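Local coordinates for carbohydrate binding protein (Flavobacterium johnsoniae, PDB 3HZB) that binds calcium ions through this betagamma-crystallin domain, while the longer protein it comes from probably also binds carbohydrate, at residues N35-S39 and N76-I82; G21-L25 and D54-G58; Y47-L51 and T62-S66. All coordinates share one frame; numbering follows the deposited sequence.

Interaction 1. Residues N35-S39 and N76-I82; sequences NDDIS and NDKVSSI. With CA (calcium ion), chain M; CA (calcium ion), chain L.
Asp36 reaches across to the turn at Asp77-Ser80 and, with it, encloses a calcium ion. Its CB lies 3.0 Å from Asp77 O, so the side chain begins close against the opposite backbone. CG follows, anti to the carbonyl carbon (chi1 -65°), and this torsion carries OD1 to the calcium ion at 2.5 Å. Lys78 O and Ser80 OG bind the same ion, and Gln53 O adds a ligand from the neighbouring loop. OD2 accepts a hydrogen bond from a water that also binds the metal.

The sequences NDDISS and NDKVSS are two copies of the N/D-N/D-X-X-S/T-S motif, the calcium signature of betagamma-crystallins, and each ion draws on both copies. Asp77 therefore mirrors Asp36: its OD1 binds the second calcium ion at 2.5 Å, beside Asp37 O, Ser39 OG and Lys7 O, with three waters completing the shell. Both aspartates sit in left-handed backbone conformation, which Asp tolerates better than most residues, and each gives a single carboxylate oxygen to its metal. The crossing backbones are tied by Asp36 N to Val79 O (3.1 Å) and by Asp77 N to Ile38 O (3.2 Å), the first donor lying above the carbonyl plane. Asn76 OD1 approaches Ser39 OG so closely, at 2.5 Å, that the exact geometry of this hydrogen bond is doubtful. Beneath the polar layer Ile38 and Ile82 meet tip to tip, CD1 to CD1 at 3.6 Å, as suits branched apolar residues pointing into the domain interior.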
loop_
_atom_site.group_PDB
_atom_site.type_symbol
_atom_site.label_atom_id
_atom_site.label_comp_id
_atom_site.label_asym_id
_atom_site.label_seq_id
_atom_site.Cartn_x
_atom_site.Cartn_y
_atom_site.Cartn_z
ATOM N N ASN B 35 -16.801 7.443 13.518
ATOM C CA ASN B 35 -15.949 7.172 14.664
ATOM C C ASN B 35 -15.909 5.658 14.892
ATOM O O ASN B 35 -16.872 4.966 14.561
ATOM C CB ASN B 35 -16.539 7.857 15.898
ATOM C CG ASN B 35 -15.681 7.678 17.125
ATOM O OD1 ASN B 35 -16.116 7.110 18.133
ATOM N ND2 ASN B 35 -14.454 8.165 17.051
ATOM N N ASP B 36 -14.802 5.150 15.440
ATOM C CA ASP B 36 -14.658 3.720 15.736
ATOM C C ASP B 36 -15.263 2.889 14.616
ATOM O O ASP B 36 -16.098 2.022 14.865
ATOM C CB ASP B 36 -15.377 3.383 17.048
ATOM C CG ASP B 36 -14.749 4.054 18.243
ATOM O OD1 ASP B 36 -13.740 4.750 18.040
ATOM O OD2 ASP B 36 -15.253 3.888 19.377
ATOM N N ASP B 37 -14.826 3.144 13.388
ATOM C CA ASP B 37 -15.405 2.466 12.232
ATOM C C ASP B 37 -14.408 2.046 11.152
ATOM O O ASP B 37 -14.662 1.102 10.419
ATOM C CB ASP B 37 -16.458 3.398 11.616
ATOM C CG ASP B 37 -17.380 2.694 10.637
ATOM O OD1 ASP B 37 -17.546 3.208 9.514
ATOM O OD2 ASP B 37 -17.953 1.646 10.995
ATOM N N ILE B 38 -13.288 2.747 11.029
ATOM C CA ILE B 38 -12.311 2.402 10.000
ATOM C C ILE B 38 -11.709 1.011 10.207
ATOM O O ILE B 38 -11.404 0.622 11.337
ATOM C CB ILE B 38 -11.186 3.465 9.943
ATOM C CG1 ILE B 38 -11.785 4.812 9.524
ATOM C CG2 ILE B 38 -10.101 3.037 8.959
ATOM C CD1 ILE B 38 -10.814 5.988 9.618
ATOM N N SER B 39 -11.553 0.260 9.115
ATOM C CA SER B 39 -10.994 -1.093 9.184
ATOM C C SER B 39 -9.804 -1.370 8.271
ATOM O O SER B 39 -9.050 -2.311 8.503
ATOM C CB SER B 39 -12.080 -2.126 8.910
ATOM O OG SER B 39 -12.939 -2.219 10.021
ATOM N N ASN B 76 -8.871 -1.804 15.049
ATOM C CA ASN B 76 -10.063 -1.940 14.223
ATOM C C ASN B 76 -11.282 -1.354 14.927
ATOM O O ASN B 76 -11.546 -1.661 16.089
ATOM C CB ASN B 76 -10.330 -3.404 13.891
ATOM C CG ASN B 76 -11.494 -3.567 12.948
ATOM O OD1 ASN B 76 -11.480 -3.032 11.839
ATOM N ND2 ASN B 76 -12.516 -4.295 13.382
ATOM N N ASP B 77 -12.021 -0.509 14.214
ATOM C CA ASP B 77 -13.209 0.131 14.771
ATOM C C ASP B 77 -12.887 0.890 16.051
ATOM O O ASP B 77 -13.672 0.877 16.996
ATOM C CB ASP B 77 -14.291 -0.911 15.065
ATOM C CG ASP B 77 -14.788 -1.590 13.814
ATOM O OD1 ASP B 77 -14.609 -1.000 12.732
ATOM O OD2 ASP B 77 -15.364 -2.695 13.906
ATOM N N LYS B 78 -11.734 1.551 16.072
ATOM C CA LYS B 78 -11.313 2.303 17.244
ATOM C C LYS B 78 -10.746 3.680 16.900
ATOM O O LYS B 78 -10.552 4.500 17.779
ATOM C CB LYS B 78 -10.249 1.515 18.022
ATOM C CG LYS B 78 -10.743 0.232 18.667
ATOM C CD LYS B 78 -11.742 0.527 19.772
ATOM C CE LYS B 78 -12.215 -0.743 20.461
ATOM N NZ LYS B 78 -13.275 -0.437 21.466
ATOM N N VAL B 79 -10.471 3.941 15.630
ATOM C CA VAL B 79 -9.898 5.233 15.259
ATOM C C VAL B 79 -10.883 6.389 15.425
ATOM O O VAL B 79 -12.019 6.323 14.945
ATOM C CB VAL B 79 -9.364 5.194 13.811
ATOM C CG1 VAL B 79 -8.834 6.565 13.406
ATOM C CG2 VAL B 79 -8.246 4.156 13.709
ATOM N N SER B 80 -10.438 7.443 16.114
ATOM C CA SER B 80 -11.267 8.623 16.362
ATOM C C SER B 80 -10.723 9.909 15.755
ATOM O O SER B 80 -11.438 10.906 15.653
ATOM C CB SER B 80 -11.481 8.813 17.859
ATOM O OG SER B 80 -12.374 7.830 18.339
ATOM N N SER B 81 -9.449 9.891 15.377
ATOM C CA SER B 81 -8.822 11.034 14.726
ATOM C C SER B 81 -7.577 10.553 13.997
ATOM O O SER B 81 -6.983 9.530 14.359
ATOM C CB SER B 81 -8.493 12.158 15.725
ATOM O OG SER B 81 -7.628 11.736 16.755
ATOM N N ILE B 82 -7.199 11.284 12.956
ATOM C CA ILE B 82 -6.058 10.915 12.130
ATOM C C ILE B 82 -5.286 12.127 11.645
ATOM O O ILE B 82 -5.853 13.202 11.441
ATOM C CB ILE B 82 -6.528 10.158 10.867
ATOM C CG1 ILE B 82 -7.325 8.918 11.261
ATOM C CG2 ILE B 82 -5.337 9.787 10.001
ATOM C CD1 ILE B 82 -7.967 8.215 10.080
HETATM CA CA CA M . -11.935 5.635 19.578
HETATM CA CA CA L . -15.243 -1.301 10.291
HETATM O O HOH W 1 -14.267 7.159 20.482
HETATM O O HOH W 2 -13.841 4.825 21.480
HETATM O O HOH W 3 -17.739 -0.817 10.827
HETATM O O HOH W 4 -12.997 5.272 12.493
HETATM O O HOH W 5 -10.508 2.133 13.303
HETATM O O HOH W 6 -15.562 -3.623 11.492
HETATM O O HOH W 7 -16.327 -3.485 8.976
HETATM O O HOH W 8 -10.655 3.810 21.018
#

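Interaction 2. Residues G21-L25 and D54-G58; sequences GDYNL and DDNFG
Asp22, in the middle of the outermost strand 21-23, sets its CB 3.5 Å from CZ of Phe57. Phe57 belongs to the folded hairpin of the betagamma-crystallin Greek key, where its ring packs edge-to-face with Tyr52 and its backbone N is held by Ser81 OG. The carboxylate of Asp22 turns elsewhere, to a salt bridge with Arg83, so only its methylene serves the ring. At Tyr23 it is the backbone that touches: Tyr23 O lies 3.6 Å from CE2 of Phe57, at an oblique approach, while its side chain leaves the backbone away from the loop and its OH bonds to Thr19 N. Asn24 follows at the N-cap position of helix 25-29, a place that suits a short polar side chain; its CB comes within 3.4 Å of Asp55 OD1. Leu25 opens the helix, and its CB packs against the carboxylate of Asp55. With CG anti to the backbone N (chi1 -169°), Asp55 is extended toward this first turn, where its negative charge would be favoured by the positive end of the helix. Asp55 OD1 is gripped twice, from opposite faces of the carboxylate plane: by Asn56 N at 2.6 Å and, almost straight at 175°, by Leu25 N at 2.7 Å.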
loop_
_atom_site.group_PDB
_atom_site.type_symbol
_atom_site.label_atom_id
_atom_site.label_comp_id
_atom_site.label_asym_id
_atom_site.label_seq_id
_atom_site.Cartn_x
_atom_site.Cartn_y
_atom_site.Cartn_z
ATOM N N GLY B 21 -2.544 16.712 6.287
ATOM C CA GLY B 21 -3.321 17.525 7.202
ATOM C C GLY B 21 -3.812 16.772 8.422
ATOM O O GLY B 21 -3.557 15.575 8.574
ATOM N N ASP B 22 -4.535 17.474 9.287
ATOM C CA ASP B 22 -5.049 16.877 10.511
ATOM C C ASP B 22 -6.560 16.699 10.462
ATOM O O ASP B 22 -7.293 17.618 10.100
ATOM C CB ASP B 22 -4.661 17.740 11.712
ATOM C CG ASP B 22 -3.162 17.977 11.795
ATOM O OD1 ASP B 22 -2.397 17.017 11.557
ATOM O OD2 ASP B 22 -2.749 19.118 12.101
ATOM N N TYR B 23 -7.013 15.509 10.835
ATOM C CA TYR B 23 -8.428 15.191 10.814
ATOM C C TYR B 23 -8.991 14.777 12.166
ATOM O O TYR B 23 -8.774 13.647 12.613
ATOM C CB TYR B 23 -8.708 14.060 9.818
ATOM C CG TYR B 23 -8.397 14.384 8.379
ATOM C CD1 TYR B 23 -7.081 14.413 7.917
ATOM C CD2 TYR B 23 -9.420 14.669 7.473
ATOM C CE1 TYR B 23 -6.789 14.715 6.592
ATOM C CE2 TYR B 23 -9.139 14.977 6.145
ATOM C CZ TYR B 23 -7.819 14.996 5.714
ATOM O OH TYR B 23 -7.535 15.293 4.404
ATOM N N ASN B 24 -9.695 15.686 12.835
ATOM C CA ASN B 24 -10.325 15.311 14.091
ATOM C C ASN B 24 -11.610 14.595 13.678
ATOM O O ASN B 24 -11.900 14.494 12.483
ATOM C CB ASN B 24 -10.604 16.531 14.992
ATOM C CG ASN B 24 -11.421 17.628 14.310
ATOM O OD1 ASN B 24 -11.544 18.731 14.848
ATOM N ND2 ASN B 24 -11.981 17.337 13.149
ATOM N N LEU B 25 -12.375 14.083 14.636
ATOM C CA LEU B 25 -13.594 13.365 14.283
ATOM C C LEU B 25 -14.558 14.228 13.464
ATOM O O LEU B 25 -15.215 13.740 12.553
ATOM C CB LEU B 25 -14.284 12.841 15.544
ATOM C CG LEU B 25 -15.513 11.951 15.323
ATOM C CD1 LEU B 25 -15.173 10.781 14.404
ATOM C CD2 LEU B 25 -16.000 11.443 16.670
ATOM N N ASP B 54 -8.287 8.384 20.445
ATOM C CA ASP B 54 -9.319 9.347 20.801
ATOM C C ASP B 54 -9.393 10.522 19.843
ATOM O O ASP B 54 -8.514 10.702 19.001
ATOM C CB ASP B 54 -9.084 9.850 22.231
ATOM C CG ASP B 54 -9.035 8.719 23.247
ATOM O OD1 ASP B 54 -9.744 7.710 23.049
ATOM O OD2 ASP B 54 -8.301 8.843 24.251
ATOM N N ASP B 55 -10.452 11.316 19.970
ATOM C CA ASP B 55 -10.630 12.480 19.112
ATOM C C ASP B 55 -9.581 13.525 19.478
ATOM O O ASP B 55 -8.957 13.453 20.538
ATOM C CB ASP B 55 -12.040 13.059 19.293
ATOM C CG ASP B 55 -12.389 14.110 18.250
ATOM O OD1 ASP B 55 -11.656 14.240 17.250
ATOM O OD2 ASP B 55 -13.418 14.802 18.425
ATOM N N ASN B 56 -9.380 14.485 18.585
ATOM C CA ASN B 56 -8.423 15.552 18.812
ATOM C C ASN B 56 -7.013 15.038 19.075
ATOM O O ASN B 56 -6.258 15.620 19.859
ATOM C CB ASN B 56 -8.912 16.433 19.961
ATOM C CG ASN B 56 -10.288 17.002 19.693
ATOM O OD1 ASN B 56 -10.532 17.571 18.627
ATOM N ND2 ASN B 56 -11.197 16.848 20.649
ATOM N N PHE B 57 -6.683 13.931 18.413
ATOM C CA PHE B 57 -5.362 13.323 18.485
ATOM C C PHE B 57 -4.940 12.905 19.890
ATOM O O PHE B 57 -3.765 12.999 20.261
ATOM C CB PHE B 57 -4.367 14.301 17.858
ATOM C CG PHE B 57 -4.941 15.033 16.671
ATOM C CD1 PHE B 57 -5.081 16.417 16.685
ATOM C CD2 PHE B 57 -5.432 14.322 15.576
ATOM C CE1 PHE B 57 -5.710 17.085 15.629
ATOM C CE2 PHE B 57 -6.061 14.979 14.519
ATOM C CZ PHE B 57 -6.202 16.364 14.546
ATOM N N GLY B 58 -5.910 12.427 20.663
ATOM C CA GLY B 58 -5.628 11.990 22.016
ATOM C C GLY B 58 -5.488 10.485 22.115
ATOM O O GLY B 58 -5.840 9.764 21.179
#

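Interaction 3. Residues Y47-L51 and T62-S66; sequences YQAIL and TVINS
Leu51 and Thr62 stand side by side on one face of an antiparallel hairpin, pointing the same way. Thr62 holds OG1 anti to its own N (chi1 -168°), which leaves CG2 between the backbone N and the carbonyl carbon and brings this methyl 3.8 Å from Leu51 CD1. The same Leu51 methyl slants across to Ile64, meeting its CG1 at 3.6 Å; with chi2 -178° the leucine extends far enough to touch both neighbours. Ala49, paired with Ile64, puts only a methyl on this face, and the side chain of Ile82 from the adjacent strand 81-86 lies against it.

On the other face Ile50 and Val63 form a non-hydrogen-bonded pair. Both chi1 and chi2 of Ile50 lie near -60°, and this bend folds CD1 over toward Val63, only 3.4 Å from CG2, tighter than ordinary van der Waals contact. The beta-branched residues Ile50, Thr62, Val63 and Ile64 suit extended backbone. Two hydrogen-bonded pairs flank Ile50-Val63: Ala49 and Ile64 exchange both bonds, and Leu51 N donates to Thr62 O at 2.8 Å while Thr62 N returns a bond to Leu51 O.

Within the four-stranded sheet of the Greek key, strand 47-52 lies between 60-64, an outermost strand, and 81-86. Leu51 also reaches Leu41 of strand 40-43 in the other sheet, while just past the hairpin strand Asn65 O accepts a hydrogen bond from Arg42 of the second subunit.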
loop_
_atom_site.group_PDB
_atom_site.type_symbol
_atom_site.label_atom_id
_atom_site.label_comp_id
_atom_site.label_asym_id
_atom_site.label_seq_id
_atom_site.Cartn_x
_atom_site.Cartn_y
_atom_site.Cartn_z
ATOM N N TYR B 47 3.799 8.973 1.814
ATOM C CA TYR B 47 2.898 9.547 2.804
ATOM C C TYR B 47 2.575 8.513 3.860
ATOM O O TYR B 47 2.818 7.325 3.668
ATOM C CB TYR B 47 1.614 10.008 2.122
ATOM C CG TYR B 47 1.874 11.029 1.052
ATOM C CD1 TYR B 47 2.034 12.375 1.374
ATOM C CD2 TYR B 47 2.036 10.643 -0.276
ATOM C CE1 TYR B 47 2.352 13.313 0.399
ATOM C CE2 TYR B 47 2.355 11.574 -1.262
ATOM C CZ TYR B 47 2.512 12.906 -0.917
ATOM O OH TYR B 47 2.826 13.833 -1.883
ATOM N N GLN B 48 2.029 8.965 4.981
ATOM C CA GLN B 48 1.673 8.051 6.052
ATOM C C GLN B 48 0.583 8.619 6.938
ATOM O O GLN B 48 0.391 9.833 7.009
ATOM C CB GLN B 48 2.907 7.709 6.886
ATOM C CG GLN B 48 3.703 8.912 7.342
ATOM C CD GLN B 48 5.018 8.515 7.988
ATOM O OE1 GLN B 48 5.884 9.357 8.236
ATOM N NE2 GLN B 48 5.171 7.228 8.270
ATOM N N ALA B 49 -0.142 7.725 7.600
ATOM C CA ALA B 49 -1.219 8.131 8.485
ATOM C C ALA B 49 -0.896 7.779 9.928
ATOM O O ALA B 49 -0.469 6.666 10.226
ATOM C CB ALA B 49 -2.524 7.459 8.071
ATOM N N ILE B 50 -1.071 8.750 10.815
ATOM C CA ILE B 50 -0.857 8.527 12.236
ATOM C C ILE B 50 -2.264 8.387 12.803
ATOM O O ILE B 50 -3.060 9.326 12.727
ATOM C CB ILE B 50 -0.192 9.729 12.928
ATOM C CG1 ILE B 50 1.121 10.097 12.226
ATOM C CG2 ILE B 50 0.031 9.398 14.394
ATOM C CD1 ILE B 50 2.144 8.977 12.200
ATOM N N LEU B 51 -2.575 7.220 13.356
ATOM C CA LEU B 51 -3.903 6.987 13.912
ATOM C C LEU B 51 -3.920 7.288 15.401
ATOM O O LEU B 51 -2.928 7.074 16.095
ATOM C CB LEU B 51 -4.322 5.529 13.699
ATOM C CG LEU B 51 -4.167 4.942 12.292
ATOM C CD1 LEU B 51 -4.679 3.507 12.297
ATOM C CD2 LEU B 51 -4.934 5.778 11.279
ATOM N N THR B 62 -0.489 5.054 16.388
ATOM C CA THR B 62 0.230 4.052 15.618
ATOM C C THR B 62 0.402 4.631 14.224
ATOM O O THR B 62 -0.361 5.507 13.811
ATOM C CB THR B 62 -0.533 2.707 15.535
ATOM O OG1 THR B 62 0.341 1.699 15.004
ATOM C CG2 THR B 62 -1.757 2.829 14.636
ATOM N N VAL B 63 1.415 4.160 13.509
ATOM C CA VAL B 63 1.673 4.656 12.166
ATOM C C VAL B 63 1.334 3.613 11.115
ATOM O O VAL B 63 1.697 2.446 11.247
ATOM C CB VAL B 63 3.161 5.043 11.983
ATOM C CG1 VAL B 63 3.385 5.608 10.586
ATOM C CG2 VAL B 63 3.574 6.046 13.036
ATOM N N ILE B 64 0.623 4.035 10.078
ATOM C CA ILE B 64 0.283 3.144 8.983
ATOM C C ILE B 64 1.040 3.745 7.804
ATOM O O ILE B 64 0.636 4.774 7.260
ATOM C CB ILE B 64 -1.233 3.148 8.679
ATOM C CG1 ILE B 64 -2.033 2.901 9.965
ATOM C CG2 ILE B 64 -1.551 2.078 7.637
ATOM C CD1 ILE B 64 -1.725 1.583 10.660
ATOM N N ASN B 65 2.153 3.121 7.427
ATOM C CA ASN B 65 2.967 3.634 6.330
ATOM C C ASN B 65 2.950 2.774 5.068
ATOM O O ASN B 65 3.779 2.955 4.176
ATOM C CB ASN B 65 4.408 3.843 6.796
ATOM C CG ASN B 65 4.928 2.679 7.599
ATOM O OD1 ASN B 65 4.720 1.524 7.236
ATOM N ND2 ASN B 65 5.619 2.974 8.695
ATOM N N SER B 66 1.998 1.849 5.004
ATOM C CA SER B 66 1.823 0.966 3.852
ATOM C C SER B 66 0.405 0.417 3.970
ATOM O O SER B 66 -0.147 0.368 5.071
ATOM C CB SER B 66 2.849 -0.175 3.872
ATOM O OG SER B 66 2.700 -0.990 5.022
#

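Overall arrangement
All three contacts converge on the four-stranded sheet, through strand 81-86. Interaction 1 runs into that strand, whose Ile82 O accepts a hydrogen bond from Tyr23 N of interaction 2 at 2.7 Å; the two centres lie 11 Å apart. On its other flank, interaction 3 supplies strand 47-52: Leu51 CD1 packs 3.9 Å from Val79 CG2, linking the buried face of the hairpin to the calcium loop. Interactions 2 and 3 do not touch; they adjoin along the chain and share the sheet, their centres 14 Å apart. Two calcium ions are held in interaction 1; a third site, with Ile43 and Asp67, lies apart. The Asp55 side chain of interaction 2 is about 7 Å from the ion bound by Asp36.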